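Local coordinates for protein DNA photolyase (Agrobacterium tumefaciens, PDB 4U63) that repairs cyclobutane pyrimidine dimers in ultraviolet-damaged DNA, probably using light gathered by a methenyltetrahydrofolate antenna to drive a flavin-adenine dinucleotide cofactor, at residues V27-R32 against G51-V56; D323-R328 against H375-W380. All coordinates share one frame; numbering follows the deposited sequence.

In the fold
Contact 1 and contact 2 lie on opposite sides of the chain's centre, each about 25 Å from it, and their own centres are about 47 Å apart. Even their nearest atoms stay about 24 Å from each other. Contact 1 pairs the first two strands in the chain, neighbours inside the five-stranded parallel sheet of the N-terminal photolyase region. Contact 2 joins two loops between helices of the FAD-binding region, and it closes after contact 1 along the chain. The side chain of Trp380 in contact 2 comes about 9 Å from the bound flavin-adenine dinucleotide. Each contact has a sulfate ion, probably from the crystallisation liquor, at its border.

Contact 1: V27-R32 against G51-V56; sequences VIVWFR and GPVIPV. With SO4 (sulfate ion), chain L.
The indole of Trp30 meets Val56 edge-on: the carbonyl O of Val56 lies near the ring plane, 3.6 Å from Trp30 CD1. One indole face carries CD of Arg32, and Trp117 meets the ring edge-to-face. The Phe31 ring also turns its edge to the neighbouring strand, with CE1 3.9 Å from Pro55 CB; phenyl and pyrrolidine lie side by side and point the same way.

The two strands, 27-31 and 53-56, run parallel, 22° apart, in the first beta-alpha-beta unit of the Rossmann-like photolyase domain. Five backbone bonds lace them: Val27 N to Pro52 O, Ile54 N to Val27 O, Val29 N to Ile54 O (3.0 Å), Val56 N to Val29 O, and Phe31 N to Val56 O (2.8 Å).

Ile28, Trp30, Ile54 and Val56 share one sheet face, where helix 99-110 covers Ile28 and Val56. Here Ile28 CG2, set anti to the backbone N by a chi1 of -65°, comes 3.7 Å from Val56 CG1. Val27, Val29, Val53 and Pro55 occupy the other face, and helix 41-49 packs on Val27 and Val29. There Val29 CG2 touches Val53 CG1 at 3.8 Å. At the start of the second segment, Gly51 N gives a nearly straight bond to sulfate O4, 2.9 Å long.

The chemistry is that of a buried parallel ladder. Backbone bonds satisfy the polar groups between the strands, and mostly branched aliphatic side chains lie on both faces, with Trp30 on one and Pro55 on the other. Val56 O, which accepts from Phe31 N, also receives a CA-H contact from Trp30, joining this carbonyl to the backbones of both aromatic residues.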
# COMPACT_ATOMS: atom_id res chain seq x y z
N VAL A 27 10.08 -18.76 22.96
CA VAL A 27 10.38 -17.53 22.24
C VAL A 27 9.07 -16.99 21.67
O VAL A 27 8.27 -17.73 21.06
CB VAL A 27 11.43 -17.75 21.12
CG1 VAL A 27 11.09 -18.96 20.24
CG2 VAL A 27 11.59 -16.49 20.26
N ILE A 28 8.84 -15.69 21.87
CA ILE A 28 7.66 -15.02 21.34
C ILE A 28 7.99 -14.37 20.00
O ILE A 28 9.01 -13.67 19.87
CB ILE A 28 7.14 -13.95 22.32
CG1 ILE A 28 6.66 -14.64 23.61
CG2 ILE A 28 6.02 -13.13 21.70
CD1 ILE A 28 6.58 -13.73 24.80
N VAL A 29 7.14 -14.60 19.01
CA VAL A 29 7.25 -13.96 17.71
C VAL A 29 6.08 -13.01 17.57
O VAL A 29 4.94 -13.45 17.46
CB VAL A 29 7.21 -14.96 16.53
CG1 VAL A 29 7.37 -14.22 15.21
CG2 VAL A 29 8.29 -16.01 16.68
N TRP A 30 6.37 -11.72 17.57
CA TRP A 30 5.33 -10.69 17.47
C TRP A 30 5.16 -10.27 16.01
O TRP A 30 6.05 -9.63 15.45
CB TRP A 30 5.68 -9.50 18.38
CG TRP A 30 4.72 -8.35 18.29
CD1 TRP A 30 3.41 -8.38 17.86
CD2 TRP A 30 4.98 -6.99 18.65
NE1 TRP A 30 2.86 -7.14 17.92
CE2 TRP A 30 3.80 -6.26 18.40
CE3 TRP A 30 6.11 -6.31 19.14
CZ2 TRP A 30 3.71 -4.88 18.63
CZ3 TRP A 30 6.02 -4.93 19.37
CH2 TRP A 30 4.82 -4.23 19.12
N PHE A 31 4.02 -10.66 15.41
CA PHE A 31 3.63 -10.30 14.04
C PHE A 31 2.92 -8.94 14.00
O PHE A 31 2.09 -8.64 14.86
CB PHE A 31 2.65 -11.33 13.46
CG PHE A 31 3.29 -12.61 13.00
CD1 PHE A 31 3.50 -13.66 13.89
CD2 PHE A 31 3.66 -12.78 11.68
CE1 PHE A 31 4.08 -14.85 13.46
CE2 PHE A 31 4.23 -13.96 11.24
CZ PHE A 31 4.44 -15.00 12.13
N ARG A 32 3.26 -8.13 12.99
CA ARG A 32 2.61 -6.84 12.75
C ARG A 32 2.18 -6.73 11.26
O ARG A 32 1.09 -7.17 10.90
CB ARG A 32 3.52 -5.69 13.18
CG ARG A 32 3.80 -5.62 14.68
CD ARG A 32 5.00 -6.45 15.12
NE ARG A 32 6.25 -5.94 14.56
CZ ARG A 32 6.91 -4.87 15.01
NH1 ARG A 32 6.44 -4.17 16.06
NH2 ARG A 32 8.03 -4.49 14.41
N GLY A 51 12.95 -24.54 21.50
CA GLY A 51 11.86 -24.42 22.45
C GLY A 51 10.55 -24.00 21.80
O GLY A 51 10.50 -23.81 20.58
N PRO A 52 9.48 -23.85 22.61
CA PRO A 52 8.18 -23.45 22.08
C PRO A 52 8.17 -22.08 21.41
O PRO A 52 8.77 -21.13 21.93
CB PRO A 52 7.30 -23.43 23.33
CG PRO A 52 7.94 -24.39 24.26
CD PRO A 52 9.41 -24.18 24.04
N VAL A 53 7.50 -22.00 20.27
CA VAL A 53 7.32 -20.76 19.54
C VAL A 53 5.92 -20.25 19.83
O VAL A 53 4.94 -20.99 19.67
CB VAL A 53 7.53 -20.96 18.02
CG1 VAL A 53 7.34 -19.64 17.27
CG2 VAL A 53 8.91 -21.53 17.74
N ILE A 54 5.83 -19.00 20.27
CA ILE A 54 4.57 -18.37 20.64
C ILE A 54 4.30 -17.18 19.70
O ILE A 54 4.75 -16.06 19.98
CB ILE A 54 4.58 -17.86 22.10
CG1 ILE A 54 5.17 -18.90 23.07
CG2 ILE A 54 3.18 -17.43 22.53
CD1 ILE A 54 4.40 -20.19 23.16
N PRO A 55 3.58 -17.43 18.59
CA PRO A 55 3.21 -16.33 17.70
C PRO A 55 2.08 -15.49 18.28
O PRO A 55 1.09 -16.05 18.77
CB PRO A 55 2.75 -17.04 16.43
CG PRO A 55 3.33 -18.40 16.52
CD PRO A 55 3.26 -18.72 17.97
N VAL A 56 2.23 -14.17 18.23
CA VAL A 56 1.21 -13.25 18.72
C VAL A 56 1.03 -12.09 17.74
O VAL A 56 2.00 -11.58 17.16
CB VAL A 56 1.54 -12.72 20.14
CG1 VAL A 56 2.85 -11.93 20.17
CG2 VAL A 56 0.39 -11.88 20.70
S SO4 L . 14.62 -27.65 21.55
O1 SO4 L . 15.12 -28.98 21.13
O2 SO4 L . 13.97 -27.78 22.86
O3 SO4 L . 15.75 -26.70 21.65
O4 SO4 L . 13.63 -27.18 20.58

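Contact 2: D323-R328 against H375-W380. With SO4 (sulfate ion), chain M.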
# COMPACT_ATOMS: atom_id res chain seq x y z
N ASP A 323 3.21 26.14 2.20
CA ASP A 323 2.48 26.22 3.46
C ASP A 323 1.38 27.26 3.44
O ASP A 323 0.31 27.05 4.04
CB ASP A 323 3.42 26.53 4.63
CG ASP A 323 4.26 25.35 5.04
OD1 ASP A 323 4.15 24.26 4.43
OD2 ASP A 323 5.03 25.51 5.99
N ALA A 324 1.62 28.36 2.76
CA ALA A 324 0.65 29.45 2.70
C ALA A 324 -0.35 29.31 1.56
O ALA A 324 -1.16 30.21 1.34
CB ALA A 324 1.37 30.78 2.60
N PHE A 325 -0.32 28.19 0.83
CA PHE A 325 -1.25 27.97 -0.27
C PHE A 325 -2.68 28.03 0.26
O PHE A 325 -2.97 27.44 1.30
CB PHE A 325 -1.00 26.62 -0.94
CG PHE A 325 -1.53 26.53 -2.32
CD1 PHE A 325 -2.85 26.20 -2.55
CD2 PHE A 325 -0.70 26.78 -3.40
CE1 PHE A 325 -3.34 26.13 -3.84
CE2 PHE A 325 -1.18 26.70 -4.70
CZ PHE A 325 -2.51 26.38 -4.92
N SER A 326 -3.56 28.74 -0.44
CA SER A 326 -4.95 28.92 0.01
C SER A 326 -5.87 27.91 -0.67
O SER A 326 -6.31 28.10 -1.80
CB SER A 326 -5.43 30.35 -0.25
OG SER A 326 -6.73 30.54 0.30
N TRP A 327 -6.15 26.81 0.03
CA TRP A 327 -7.00 25.76 -0.52
C TRP A 327 -8.44 26.18 -0.38
O TRP A 327 -8.79 26.93 0.53
CB TRP A 327 -6.78 24.44 0.21
CG TRP A 327 -5.36 23.97 0.16
CD1 TRP A 327 -4.49 23.90 1.19
CD2 TRP A 327 -4.65 23.54 -1.01
NE1 TRP A 327 -3.27 23.44 0.74
CE2 TRP A 327 -3.34 23.21 -0.61
CE3 TRP A 327 -5.00 23.40 -2.36
CZ2 TRP A 327 -2.38 22.75 -1.50
CZ3 TRP A 327 -4.04 22.94 -3.25
CH2 TRP A 327 -2.74 22.62 -2.82
N ARG A 328 -9.28 25.71 -1.30
CA ARG A 328 -10.71 25.98 -1.23
C ARG A 328 -11.36 25.24 -0.08
O ARG A 328 -10.99 24.10 0.22
CB ARG A 328 -11.41 25.60 -2.54
CG ARG A 328 -11.26 26.65 -3.62
CD ARG A 328 -11.88 26.24 -4.94
NE ARG A 328 -13.31 25.96 -4.83
CZ ARG A 328 -14.26 26.89 -4.72
NH1 ARG A 328 -13.97 28.20 -4.69
NH2 ARG A 328 -15.53 26.50 -4.62
N HIS A 375 -7.69 21.01 -10.11
CA HIS A 375 -9.02 21.40 -10.60
C HIS A 375 -9.99 21.82 -9.51
O HIS A 375 -10.74 22.77 -9.71
CB HIS A 375 -9.64 20.29 -11.46
CG HIS A 375 -9.04 20.22 -12.82
ND1 HIS A 375 -7.80 19.68 -13.05
CD2 HIS A 375 -9.51 20.63 -14.02
CE1 HIS A 375 -7.53 19.75 -14.34
NE2 HIS A 375 -8.55 20.32 -14.94
N LEU A 376 -9.97 21.14 -8.36
CA LEU A 376 -10.85 21.52 -7.24
C LEU A 376 -10.16 22.38 -6.18
O LEU A 376 -10.81 22.93 -5.30
CB LEU A 376 -11.48 20.28 -6.61
CG LEU A 376 -12.17 19.32 -7.59
CD1 LEU A 376 -12.78 18.14 -6.85
CD2 LEU A 376 -13.23 20.05 -8.40
N LEU A 377 -8.83 22.49 -6.25
CA LEU A 377 -8.05 23.28 -5.30
C LEU A 377 -8.30 22.85 -3.86
O LEU A 377 -8.43 23.69 -2.96
CB LEU A 377 -8.33 24.77 -5.50
CG LEU A 377 -7.13 25.69 -5.34
CD1 LEU A 377 -6.11 25.40 -6.43
CD2 LEU A 377 -7.54 27.15 -5.37
N ILE A 378 -8.36 21.53 -3.64
CA ILE A 378 -8.62 20.97 -2.32
C ILE A 378 -7.34 20.40 -1.75
O ILE A 378 -6.56 19.76 -2.47
CB ILE A 378 -9.71 19.89 -2.38
CG1 ILE A 378 -11.07 20.54 -2.62
CG2 ILE A 378 -9.75 19.07 -1.10
CD1 ILE A 378 -12.17 19.55 -2.90
N ASP A 379 -7.13 20.64 -0.46
CA ASP A 379 -5.94 20.19 0.27
C ASP A 379 -5.62 18.71 -0.00
O ASP A 379 -6.46 17.84 0.22
CB ASP A 379 -6.19 20.41 1.77
CG ASP A 379 -4.96 20.20 2.63
OD1 ASP A 379 -3.98 19.56 2.20
OD2 ASP A 379 -4.98 20.69 3.78
N TRP A 380 -4.41 18.45 -0.49
CA TRP A 380 -3.99 17.08 -0.81
C TRP A 380 -4.12 16.11 0.38
O TRP A 380 -4.33 14.91 0.19
CB TRP A 380 -2.56 17.05 -1.36
CG TRP A 380 -1.48 17.56 -0.44
CD1 TRP A 380 -0.97 18.82 -0.42
CD2 TRP A 380 -0.76 16.82 0.55
NE1 TRP A 380 0.02 18.92 0.52
CE2 TRP A 380 0.16 17.71 1.14
CE3 TRP A 380 -0.81 15.49 1.00
CZ2 TRP A 380 1.04 17.31 2.16
CZ3 TRP A 380 0.06 15.10 2.01
CH2 TRP A 380 0.97 16.01 2.58
S SO4 M . -17.26 29.80 -4.80
O1 SO4 M . -17.43 28.52 -5.53
O2 SO4 M . -17.29 29.54 -3.34
O3 SO4 M . -18.35 30.72 -5.16
O4 SO4 M . -15.96 30.41 -5.16
O HOH W 1 -9.37 22.00 1.00
O HOH W 2 -13.59 23.15 -5.12
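A loop-to-loop junction in the helical FAD-binding region brings Trp327 over the turn between helices 362-375 and 380-390. Asp379 makes a CH-pi contact: its CA sits 3.8 Å from the centroid of the indole's five-membered ring, 12° off the normal. It is also an N-cap: its side chain caps a backbone N at the start of helix 380-390, and OD1 forms a salt bridge with Arg381. The carboxylate lies almost parallel to the indole, the planes 13° apart. On the opposite indole face lies Phe325 CD1, while Leu377 O approaches the edge near CE3.

That same carbonyl anchors the backbones, accepting a 2.7 Å hydrogen bond from Arg328 N. Leu377, the first residue past helix 362-375 to leave helical backbone angles, does so with positive phi and wedges its side chain between Phe325 and Arg328. Its CD1 meets the Phe325 ring edge, 3.9 Å from CE1, and its CB lies 3.9 Å from Arg328 CD. Helix 480-495 borders both Phe325 and Leu377.

Two waters add bridges. One donates to Arg328 O and accepts from Asp379 N, so the N-cap backbone is tied to the opposite loop. Arg328 bends at chi3 (59°), and its NE reaches the second water, which donates to Leu376 O. Asp330 forms a salt bridge with Arg328 NH2, and this negative partner probably offsets the nearby charge of Arg486. The outer end of the guanidinium grips a sulfate with two bonds, NH1 to O4 at 3.0 Å and NH2 to O1 at 2.9 Å.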